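Local coordinates for structural protein (PDB 6WQ0) that self-assembles into the helical nucleocapsid of a rod-shaped archaeal virus, wrapping around the DNA and holding it in the A-form, at residues Ser54-Val59 and Ile75-Gly80; Leu81-Ala86 and Asn98-Leu103. All coordinates share one frame; numbering follows the deposited sequence.

Overall arrangement
Helix 71-89 serves both contacts in series: its earlier part packs on helix 50-64 in contact 1, and its next part packs on helix 94-111 in contact 2. The two centres are about 12 Å apart, each within about 11 Å of the centre of the chain. Side chains join them directly. Tyr79 CE1 lies 3.9 Å from Leu103 CB, and Val55 CG2 lies 4.1 Å from Ala84 CB. Both contacts also meet the DNA: contact 1 through Gln77 beside a thymidine sugar, contact 2 through Lys82 and Arg85 at backbone phosphates. A compact helical packing thus carries a nucleic-acid-binding face.

Contact 1: Ser54-Val59 and Ile75-Gly80; sequences SVNEQV and IYQGYG. With nucleotides of chain B.
Val55 faces Gly80 and Val59 faces Gln77 where helices 50-64 and 71-89 pass each other in a splayed antiparallel fashion. The axes of the two short segments run at 139° and come within 9.8 Å. Of the two facing pairs, Val59 and Gln77 are the closer, their CA atoms 6.6 Å apart.

Gly80 presents bare backbone to its neighbour, and a valine methyl settles against it, with Val55 CG1 lying 4.1 Å from Gly80 C. One turn further along, Val59 directs CG1 at the other helix because that methyl stands anti to the backbone N (chi1 173°). It slides alongside the amide end of Gln77, coming 3.9 Å from NE2, the two side chains pointing in opposite directions.

Gln77 does the polar work. A bend at chi2 (-73°) folds its amide back into the space between the helices, where it crosses the side chain of Asn56 at about a right angle. From there NE2 donates a weak but almost straight hydrogen bond of 3.4 Å to the backbone O of Asn56. The sugar O3' of DT159 of chain B comes up to the same glutamine, 3.3 Å from Gln77 NE2. On another flank of the contact, helix 115-126 closes in, with Ile125 on Val55 and Leu118 on Tyr76, whose OH is hydrogen-bonded to the backbone N of Asn114.

The contact is therefore divided in character. Valine methyls and a glycine backbone make a buried apolar seam, while at the DNA-facing margin an uncharged amide touches both a helix carbonyl and a deoxyribose, consistent with a coat protein that shields its DNA from water regardless of sequence.

Contact 2: Leu81-Ala86 and Asn98-Leu103; sequences LKVARA and NMVAGL. With nucleotides of chain A; nucleotides of chain B.
Leu103 is the principal bump of this contact, its forked end pushed into the hollow between Lys82 and Val83 on the facing helix. The segments run nearly antiparallel, at 159°, with their axes 10.1 Å apart. One branch of the leucine, CD1, sits 3.5 Å from Lys82 CG and also reaches Val83 CG2 at 4.1 Å. The other branch, CD2, lies alongside the lysine chain, 3.4 Å from Lys82 NZ. The bend at chi2 swings CD toward the phosphate of DA145 of chain A, and a second bend at chi4 (-67°) returns NZ to the leucine. To one side, Val83 CG1 meets Val100 CG2 methyl to methyl at 4.3 Å. Towards the Ala86 end, the small CB leaves a shallow dip that Met99 fills with its sulfur, SD standing 4.0 Å from Ala86 CB.

Beyond this apolar interlock lies the DNA. Lys82 NZ makes a weak hydrogen bond to Tyr106 OH of a neighbouring subunit. Arg85, extended from CG to NE, carries its guanidinium past the DA145 phosphate to DA150 of chain B. There NH1 and NH2 both give weak hydrogen bonds to OP2, the NH2 one 3.0 Å long.

Lys82 thus belongs to both sides, packing on Leu103 while its carbons, like those of Arg85, meet the chain A phosphate, consistent with positively charged residues coordinating DNA phosphates.

Contact 1: Ser54-Val59 and Ile75-Gly80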
ATOM      1  N   SER C  54      68.451 -16.210 -42.410  1.00 20.40           N
ATOM      2  CA  SER C  54      69.291 -16.066 -43.592  1.00 20.40           C
ATOM      3  C   SER C  54      70.361 -17.149 -43.650  1.00 20.40           C
ATOM      4  O   SER C  54      70.690 -17.648 -44.732  1.00 20.40           O
ATOM      5  CB  SER C  54      69.919 -14.677 -43.616  1.00 20.40           C
ATOM      6  OG  SER C  54      70.793 -14.493 -42.522  1.00 20.40           O
ATOM      7  N   VAL C  55      70.914 -17.526 -42.497  1.00 20.68           N
ATOM      8  CA  VAL C  55      71.869 -18.628 -42.458  1.00 20.68           C
ATOM      9  C   VAL C  55      71.200 -19.921 -42.892  1.00 20.68           C
ATOM     10  O   VAL C  55      71.787 -20.726 -43.622  1.00 20.68           O
ATOM     11  CB  VAL C  55      72.488 -18.757 -41.052  1.00 20.68           C
ATOM     12  CG1 VAL C  55      73.128 -20.122 -40.866  1.00 20.68           C
ATOM     13  CG2 VAL C  55      73.503 -17.668 -40.823  1.00 20.68           C
ATOM     14  N   ASN C  56      69.961 -20.144 -42.454  1.00 20.52           N
ATOM     15  CA  ASN C  56      69.223 -21.327 -42.887  1.00 20.52           C
ATOM     16  C   ASN C  56      69.120 -21.383 -44.404  1.00 20.52           C
ATOM     17  O   ASN C  56      69.434 -22.406 -45.024  1.00 20.52           O
ATOM     18  CB  ASN C  56      67.833 -21.335 -42.257  1.00 20.52           C
ATOM     19  CG  ASN C  56      67.811 -21.992 -40.900  1.00 20.52           C
ATOM     20  OD1 ASN C  56      68.536 -22.946 -40.650  1.00 20.52           O
ATOM     21  ND2 ASN C  56      66.967 -21.486 -40.016  1.00 20.52           N
ATOM     22  N   GLU C  57      68.697 -20.278 -45.021  1.00 22.27           N
ATOM     23  CA  GLU C  57      68.510 -20.267 -46.472  1.00 22.27           C
ATOM     24  C   GLU C  57      69.829 -20.455 -47.221  1.00 22.27           C
ATOM     25  O   GLU C  57      69.899 -21.226 -48.190  1.00 22.27           O
ATOM     26  CB  GLU C  57      67.825 -18.970 -46.886  1.00 22.27           C
ATOM     27  CG  GLU C  57      66.470 -18.797 -46.231  1.00 22.27           C
ATOM     28  CD  GLU C  57      66.000 -17.361 -46.202  1.00 22.27           C
ATOM     29  OE1 GLU C  57      66.730 -16.482 -46.704  1.00 22.27           O
ATOM     30  OE2 GLU C  57      64.900 -17.111 -45.668  1.00 22.27           O
ATOM     31  N   GLN C  58      70.891 -19.780 -46.776  1.00 23.55           N
ATOM     32  CA  GLN C  58      72.179 -19.907 -47.451  1.00 23.55           C
ATOM     33  C   GLN C  58      72.762 -21.308 -47.307  1.00 23.55           C
ATOM     34  O   GLN C  58      73.299 -21.867 -48.271  1.00 23.55           O
ATOM     35  CB  GLN C  58      73.154 -18.873 -46.906  1.00 23.55           C
ATOM     36  CG  GLN C  58      72.812 -17.462 -47.280  1.00 23.55           C
ATOM     37  CD  GLN C  58      73.969 -16.530 -47.074  1.00 23.55           C
ATOM     38  OE1 GLN C  58      74.590 -16.522 -46.014  1.00 23.55           O
ATOM     39  NE2 GLN C  58      74.282 -15.744 -48.093  1.00 23.55           N
ATOM     40  N   VAL C  59      72.685 -21.891 -46.109  1.00 22.67           N
ATOM     41  CA  VAL C  59      73.220 -23.231 -45.913  1.00 22.67           C
ATOM     42  C   VAL C  59      72.413 -24.249 -46.702  1.00 22.67           C
ATOM     43  O   VAL C  59      72.972 -25.220 -47.214  1.00 22.67           O
ATOM     44  CB  VAL C  59      73.274 -23.578 -44.413  1.00 22.67           C
ATOM     45  CG1 VAL C  59      73.660 -25.028 -44.213  1.00 22.67           C
ATOM     46  CG2 VAL C  59      74.263 -22.680 -43.700  1.00 22.67           C
ATOM     47  N   ILE C  75      72.490 -32.005 -39.611  1.00 21.50           N
ATOM     48  CA  ILE C  75      73.848 -31.902 -39.084  1.00 21.50           C
ATOM     49  C   ILE C  75      74.449 -30.563 -39.470  1.00 21.50           C
ATOM     50  O   ILE C  75      74.689 -29.695 -38.622  1.00 21.50           O
ATOM     51  CB  ILE C  75      74.716 -33.060 -39.607  1.00 21.50           C
ATOM     52  CG1 ILE C  75      74.150 -34.411 -39.178  1.00 21.50           C
ATOM     53  CG2 ILE C  75      76.157 -32.917 -39.155  1.00 21.50           C
ATOM     54  CD1 ILE C  75      74.847 -35.572 -39.829  1.00 21.50           C
ATOM     55  N   TYR C  76      74.587 -30.334 -40.772  1.00 22.43           N
ATOM     56  CA  TYR C  76      75.229 -29.115 -41.227  1.00 22.43           C
ATOM     57  C   TYR C  76      74.408 -27.891 -40.868  1.00 22.43           C
ATOM     58  O   TYR C  76      74.974 -26.895 -40.406  1.00 22.43           O
ATOM     59  CB  TYR C  76      75.501 -29.214 -42.721  1.00 22.43           C
ATOM     60  CG  TYR C  76      76.263 -30.468 -43.050  1.00 22.43           C
ATOM     61  CD1 TYR C  76      77.628 -30.549 -42.824  1.00 22.43           C
ATOM     62  CD2 TYR C  76      75.617 -31.585 -43.548  1.00 22.43           C
ATOM     63  CE1 TYR C  76      78.326 -31.694 -43.104  1.00 22.43           C
ATOM     64  CE2 TYR C  76      76.308 -32.736 -43.829  1.00 22.43           C
ATOM     65  CZ  TYR C  76      77.662 -32.785 -43.604  1.00 22.43           C
ATOM     66  OH  TYR C  76      78.354 -33.934 -43.890  1.00 22.43           O
ATOM     67  N   GLN C  77      73.081 -27.977 -40.979  1.00 20.86           N
ATOM     68  CA  GLN C  77      72.254 -26.874 -40.511  1.00 20.86           C
ATOM     69  C   GLN C  77      72.602 -26.529 -39.076  1.00 20.86           C
ATOM     70  O   GLN C  77      72.939 -25.377 -38.774  1.00 20.86           O
ATOM     71  CB  GLN C  77      70.774 -27.224 -40.641  1.00 20.86           C
ATOM     72  CG  GLN C  77      70.239 -27.138 -42.056  1.00 20.86           C
ATOM     73  CD  GLN C  77      70.073 -25.717 -42.541  1.00 20.86           C
ATOM     74  OE1 GLN C  77      70.214 -24.769 -41.780  1.00 20.86           O
ATOM     75  NE2 GLN C  77      69.768 -25.563 -43.814  1.00 20.86           N
ATOM     76  N   GLY C  78      72.617 -27.534 -38.200  1.00 20.41           N
ATOM     77  CA  GLY C  78      72.987 -27.285 -36.823  1.00 20.41           C
ATOM     78  C   GLY C  78      74.340 -26.620 -36.723  1.00 20.41           C
ATOM     79  O   GLY C  78      74.471 -25.560 -36.105  1.00 20.41           O
ATOM     80  N   TYR C  79      75.342 -27.182 -37.405  1.00 21.86           N
ATOM     81  CA  TYR C  79      76.666 -26.578 -37.378  1.00 21.86           C
ATOM     82  C   TYR C  79      76.583 -25.119 -37.786  1.00 21.86           C
ATOM     83  O   TYR C  79      77.035 -24.231 -37.051  1.00 21.86           O
ATOM     84  CB  TYR C  79      77.622 -27.341 -38.293  1.00 21.86           C
ATOM     85  CG  TYR C  79      78.963 -26.670 -38.466  1.00 21.86           C
ATOM     86  CD1 TYR C  79      79.957 -26.810 -37.511  1.00 21.86           C
ATOM     87  CD2 TYR C  79      79.238 -25.896 -39.585  1.00 21.86           C
ATOM     88  CE1 TYR C  79      81.175 -26.199 -37.665  1.00 21.86           C
ATOM     89  CE2 TYR C  79      80.453 -25.282 -39.742  1.00 21.86           C
ATOM     90  CZ  TYR C  79      81.419 -25.439 -38.782  1.00 21.86           C
ATOM     91  OH  TYR C  79      82.633 -24.823 -38.946  1.00 21.86           O
ATOM     92  N   GLY C  80      75.925 -24.849 -38.916  1.00 20.32           N
ATOM     93  CA  GLY C  80      75.802 -23.478 -39.366  1.00 20.32           C
ATOM     94  C   GLY C  80      75.239 -22.584 -38.287  1.00 20.32           C
ATOM     95  O   GLY C  80      75.850 -21.575 -37.925  1.00 20.32           O
TER
ATOM     96  P    DT B 159      62.300 -24.520 -41.870  1.00 18.41           P
ATOM     97  OP1  DT B 159      62.354 -23.784 -43.142  1.00 18.41           O
ATOM     98  OP2  DT B 159      61.539 -25.775 -41.772  1.00 18.41           O
ATOM     99  O5'  DT B 159      63.786 -24.806 -41.372  1.00 18.41           O
ATOM    100  C5'  DT B 159      64.874 -24.683 -42.262  1.00 18.41           C
ATOM    101  C4'  DT B 159      65.961 -25.673 -41.909  1.00 18.41           C
ATOM    102  O4'  DT B 159      65.876 -25.991 -40.513  1.00 18.41           O
ATOM    103  C3'  DT B 159      65.871 -27.005 -42.638  1.00 18.41           C
ATOM    104  O3'  DT B 159      66.892 -27.082 -43.622  1.00 18.41           O
ATOM    105  C2'  DT B 159      66.056 -28.070 -41.540  1.00 18.41           C
ATOM    106  C1'  DT B 159      66.432 -27.260 -40.313  1.00 18.41           C
ATOM    107  N1   DT B 159      65.886 -27.824 -39.042  1.00 18.41           N
ATOM    108  C2   DT B 159      66.730 -28.461 -38.167  1.00 18.41           C
ATOM    109  O2   DT B 159      67.922 -28.590 -38.362  1.00 18.41           O
ATOM    110  N3   DT B 159      66.130 -28.937 -37.043  1.00 18.41           N
ATOM    111  C4   DT B 159      64.802 -28.847 -36.709  1.00 18.41           C
ATOM    112  O4   DT B 159      64.361 -29.317 -35.671  1.00 18.41           O
ATOM    113  C5   DT B 159      63.968 -28.175 -37.673  1.00 18.41           C
ATOM    114  C7   DT B 159      62.501 -28.020 -37.426  1.00 18.41           C
ATOM    115  C6   DT B 159      64.545 -27.701 -38.777  1.00 18.41           C
TER

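Contact 2: Leu81-Ala86 and Asn98-Leu103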
ATOM      1  N   LEU C  81      74.111 -22.985 -37.698  1.00 19.45           N
ATOM      2  CA  LEU C  81      73.500 -22.137 -36.687  1.00 19.45           C
ATOM      3  C   LEU C  81      74.443 -21.947 -35.516  1.00 19.45           C
ATOM      4  O   LEU C  81      74.642 -20.818 -35.059  1.00 19.45           O
ATOM      5  CB  LEU C  81      72.172 -22.731 -36.231  1.00 19.45           C
ATOM      6  CG  LEU C  81      71.076 -22.843 -37.289  1.00 19.45           C
ATOM      7  CD1 LEU C  81      69.871 -23.544 -36.712  1.00 19.45           C
ATOM      8  CD2 LEU C  81      70.699 -21.480 -37.817  1.00 19.45           C
ATOM      9  N   LYS C  82      75.099 -23.029 -35.092  1.00 19.70           N
ATOM     10  CA  LYS C  82      76.094 -22.934 -34.035  1.00 19.70           C
ATOM     11  C   LYS C  82      77.115 -21.854 -34.355  1.00 19.70           C
ATOM     12  O   LYS C  82      77.338 -20.945 -33.547  1.00 19.70           O
ATOM     13  CB  LYS C  82      76.767 -24.292 -33.848  1.00 19.70           C
ATOM     14  CG  LYS C  82      77.523 -24.462 -32.561  1.00 19.70           C
ATOM     15  CD  LYS C  82      76.607 -24.633 -31.389  1.00 19.70           C
ATOM     16  CE  LYS C  82      77.372 -24.972 -30.132  1.00 19.70           C
ATOM     17  NZ  LYS C  82      77.989 -26.307 -30.258  1.00 19.70           N
ATOM     18  N   VAL C  83      77.685 -21.891 -35.560  1.00 20.00           N
ATOM     19  CA  VAL C  83      78.683 -20.892 -35.931  1.00 20.00           C
ATOM     20  C   VAL C  83      78.092 -19.496 -35.835  1.00 20.00           C
ATOM     21  O   VAL C  83      78.695 -18.593 -35.243  1.00 20.00           O
ATOM     22  CB  VAL C  83      79.231 -21.178 -37.339  1.00 20.00           C
ATOM     23  CG1 VAL C  83      80.099 -20.035 -37.799  1.00 20.00           C
ATOM     24  CG2 VAL C  83      80.013 -22.468 -37.347  1.00 20.00           C
ATOM     25  N   ALA C  84      76.885 -19.307 -36.376  1.00 19.34           N
ATOM     26  CA  ALA C  84      76.263 -17.993 -36.316  1.00 19.34           C
ATOM     27  C   ALA C  84      76.108 -17.534 -34.878  1.00 19.34           C
ATOM     28  O   ALA C  84      76.367 -16.365 -34.569  1.00 19.34           O
ATOM     29  CB  ALA C  84      74.914 -18.018 -37.027  1.00 19.34           C
ATOM     30  N   ARG C  85      75.751 -18.455 -33.981  1.00 18.88           N
ATOM     31  CA  ARG C  85      75.661 -18.121 -32.566  1.00 18.88           C
ATOM     32  C   ARG C  85      76.943 -17.455 -32.094  1.00 18.88           C
ATOM     33  O   ARG C  85      76.915 -16.343 -31.555  1.00 18.88           O
ATOM     34  CB  ARG C  85      75.364 -19.383 -31.761  1.00 18.88           C
ATOM     35  CG  ARG C  85      75.107 -19.149 -30.296  1.00 18.88           C
ATOM     36  CD  ARG C  85      74.777 -20.439 -29.597  1.00 18.88           C
ATOM     37  NE  ARG C  85      74.798 -20.314 -28.146  1.00 18.88           N
ATOM     38  CZ  ARG C  85      75.640 -20.965 -27.354  1.00 18.88           C
ATOM     39  NH1 ARG C  85      76.532 -21.790 -27.875  1.00 18.88           N
ATOM     40  NH2 ARG C  85      75.591 -20.792 -26.043  1.00 18.88           N
ATOM     41  N   ALA C  86      78.088 -18.087 -32.365  1.00 19.68           N
ATOM     42  CA  ALA C  86      79.362 -17.512 -31.958  1.00 19.68           C
ATOM     43  C   ALA C  86      79.529 -16.109 -32.518  1.00 19.68           C
ATOM     44  O   ALA C  86      79.866 -15.175 -31.781  1.00 19.68           O
ATOM     45  CB  ALA C  86      80.510 -18.413 -32.402  1.00 19.68           C
ATOM     46  N   ASN C  98      89.051 -19.481 -32.888  1.00 26.41           N
ATOM     47  CA  ASN C  98      89.148 -20.570 -31.921  1.00 26.41           C
ATOM     48  C   ASN C  98      87.843 -21.349 -31.833  1.00 26.41           C
ATOM     49  O   ASN C  98      87.840 -22.586 -31.847  1.00 26.41           O
ATOM     50  CB  ASN C  98      89.528 -20.023 -30.546  1.00 26.41           C
ATOM     51  CG  ASN C  98      90.923 -19.448 -30.512  1.00 26.41           C
ATOM     52  OD1 ASN C  98      91.705 -19.635 -31.438  1.00 26.41           O
ATOM     53  ND2 ASN C  98      91.240 -18.742 -29.437  1.00 26.41           N
ATOM     54  N   MET C  99      86.718 -20.639 -31.743  1.00 26.19           N
ATOM     55  CA  MET C  99      85.443 -21.335 -31.623  1.00 26.19           C
ATOM     56  C   MET C  99      85.076 -22.089 -32.892  1.00 26.19           C
ATOM     57  O   MET C  99      84.481 -23.165 -32.807  1.00 26.19           O
ATOM     58  CB  MET C  99      84.325 -20.372 -31.241  1.00 26.19           C
ATOM     59  CG  MET C  99      84.312 -20.040 -29.767  1.00 26.19           C
ATOM     60  SD  MET C  99      82.703 -19.485 -29.208  1.00 26.19           S
ATOM     61  CE  MET C  99      81.830 -21.046 -29.204  1.00 26.19           C
ATOM     62  N   VAL C 100      85.433 -21.573 -34.066  1.00 25.97           N
ATOM     63  CA  VAL C 100      85.135 -22.294 -35.300  1.00 25.97           C
ATOM     64  C   VAL C 100      85.956 -23.576 -35.383  1.00 25.97           C
ATOM     65  O   VAL C 100      85.438 -24.635 -35.762  1.00 25.97           O
ATOM     66  CB  VAL C 100      85.360 -21.382 -36.519  1.00 25.97           C
ATOM     67  CG1 VAL C 100      85.482 -22.197 -37.787  1.00 25.97           C
ATOM     68  CG2 VAL C 100      84.222 -20.396 -36.642  1.00 25.97           C
ATOM     69  N   ALA C 101      87.240 -23.510 -35.023  1.00 25.90           N
ATOM     70  CA  ALA C 101      88.053 -24.723 -35.002  1.00 25.90           C
ATOM     71  C   ALA C 101      87.504 -25.744 -34.010  1.00 25.90           C
ATOM     72  O   ALA C 101      87.426 -26.943 -34.313  1.00 25.90           O
ATOM     73  CB  ALA C 101      89.502 -24.376 -34.669  1.00 25.90           C
ATOM     74  N   GLY C 102      87.111 -25.286 -32.819  1.00 25.27           N
ATOM     75  CA  GLY C 102      86.558 -26.199 -31.832  1.00 25.27           C
ATOM     76  C   GLY C 102      85.244 -26.820 -32.262  1.00 25.27           C
ATOM     77  O   GLY C 102      84.984 -27.993 -31.988  1.00 25.27           O
ATOM     78  N   LEU C 103      84.405 -26.051 -32.954  1.00 24.78           N
ATOM     79  CA  LEU C 103      83.138 -26.584 -33.443  1.00 24.78           C
ATOM     80  C   LEU C 103      83.353 -27.612 -34.543  1.00 24.78           C
ATOM     81  O   LEU C 103      82.646 -28.625 -34.598  1.00 24.78           O
ATOM     82  CB  LEU C 103      82.260 -25.445 -33.945  1.00 24.78           C
ATOM     83  CG  LEU C 103      81.639 -24.582 -32.856  1.00 24.78           C
ATOM     84  CD1 LEU C 103      80.802 -23.485 -33.472  1.00 24.78           C
ATOM     85  CD2 LEU C 103      80.820 -25.444 -31.926  1.00 24.78           C
TER
ATOM     86  P    DA A 145      73.068 -24.305 -30.282  1.00 16.44           P
ATOM     87  OP1  DA A 145      74.251 -23.631 -29.743  1.00 16.44           O
ATOM     88  OP2  DA A 145      72.204 -25.082 -29.385  1.00 16.44           O
ATOM     89  O5'  DA A 145      72.141 -23.225 -30.988  1.00 16.44           O
ATOM     90  C5'  DA A 145      72.687 -22.298 -31.894  1.00 16.44           C
ATOM     91  C4'  DA A 145      71.589 -21.599 -32.666  1.00 16.44           C
ATOM     92  O4'  DA A 145      70.718 -22.588 -33.249  1.00 16.44           O
ATOM     93  C3'  DA A 145      70.652 -20.752 -31.837  1.00 16.44           C
ATOM     94  O3'  DA A 145      71.211 -19.482 -31.592  1.00 16.44           O
ATOM     95  C2'  DA A 145      69.448 -20.657 -32.755  1.00 16.44           C
ATOM     96  C1'  DA A 145      69.413 -22.053 -33.359  1.00 16.44           C
ATOM     97  N9   DA A 145      68.465 -22.953 -32.705  1.00 16.44           N
ATOM     98  C8   DA A 145      68.744 -24.041 -31.933  1.00 16.44           C
ATOM     99  N7   DA A 145      67.680 -24.653 -31.482  1.00 16.44           N
ATOM    100  C5   DA A 145      66.634 -23.915 -32.000  1.00 16.44           C
ATOM    101  C6   DA A 145      65.242 -24.043 -31.895  1.00 16.44           C
ATOM    102  N6   DA A 145      64.645 -25.012 -31.204  1.00 16.44           N
ATOM    103  N1   DA A 145      64.482 -23.137 -32.542  1.00 16.44           N
ATOM    104  C2   DA A 145      65.085 -22.173 -33.233  1.00 16.44           C
ATOM    105  N3   DA A 145      66.377 -21.954 -33.401  1.00 16.44           N
ATOM    106  C4   DA A 145      67.102 -22.871 -32.757  1.00 16.44           C
TER
ATOM    107  P    DA B 150      77.472 -24.597 -24.933  1.00 18.51           P
ATOM    108  OP1  DA B 150      77.792 -25.437 -26.094  1.00 18.51           O
ATOM    109  OP2  DA B 150      76.516 -23.491 -25.073  1.00 18.51           O
ATOM    110  O5'  DA B 150      76.945 -25.531 -23.755  1.00 18.51           O
ATOM    111  C5'  DA B 150      77.633 -26.729 -23.435  1.00 18.51           C
ATOM    112  C4'  DA B 150      77.250 -27.226 -22.055  1.00 18.51           C
ATOM    113  O4'  DA B 150      77.485 -26.194 -21.078  1.00 18.51           O
ATOM    114  C3'  DA B 150      75.789 -27.538 -21.852  1.00 18.51           C
ATOM    115  O3'  DA B 150      75.452 -28.764 -22.423  1.00 18.51           O
ATOM    116  C2'  DA B 150      75.743 -27.600 -20.338  1.00 18.51           C
ATOM    117  C1'  DA B 150      76.618 -26.408 -19.979  1.00 18.51           C
ATOM    118  N9   DA B 150      75.843 -25.208 -19.737  1.00 18.51           N
ATOM    119  C8   DA B 150      75.574 -24.196 -20.609  1.00 18.51           C
ATOM    120  N7   DA B 150      74.824 -23.253 -20.102  1.00 18.51           N
ATOM    121  C5   DA B 150      74.595 -23.679 -18.809  1.00 18.51           C
ATOM    122  C6   DA B 150      73.878 -23.126 -17.742  1.00 18.51           C
ATOM    123  N6   DA B 150      73.232 -21.964 -17.817  1.00 18.51           N
ATOM    124  N1   DA B 150      73.842 -23.819 -16.588  1.00 18.51           N
ATOM    125  C2   DA B 150      74.499 -24.972 -16.510  1.00 18.51           C
ATOM    126  N3   DA B 150      75.198 -25.591 -17.443  1.00 18.51           N
ATOM    127  C4   DA B 150      75.210 -24.883 -18.576  1.00 18.51           C
TER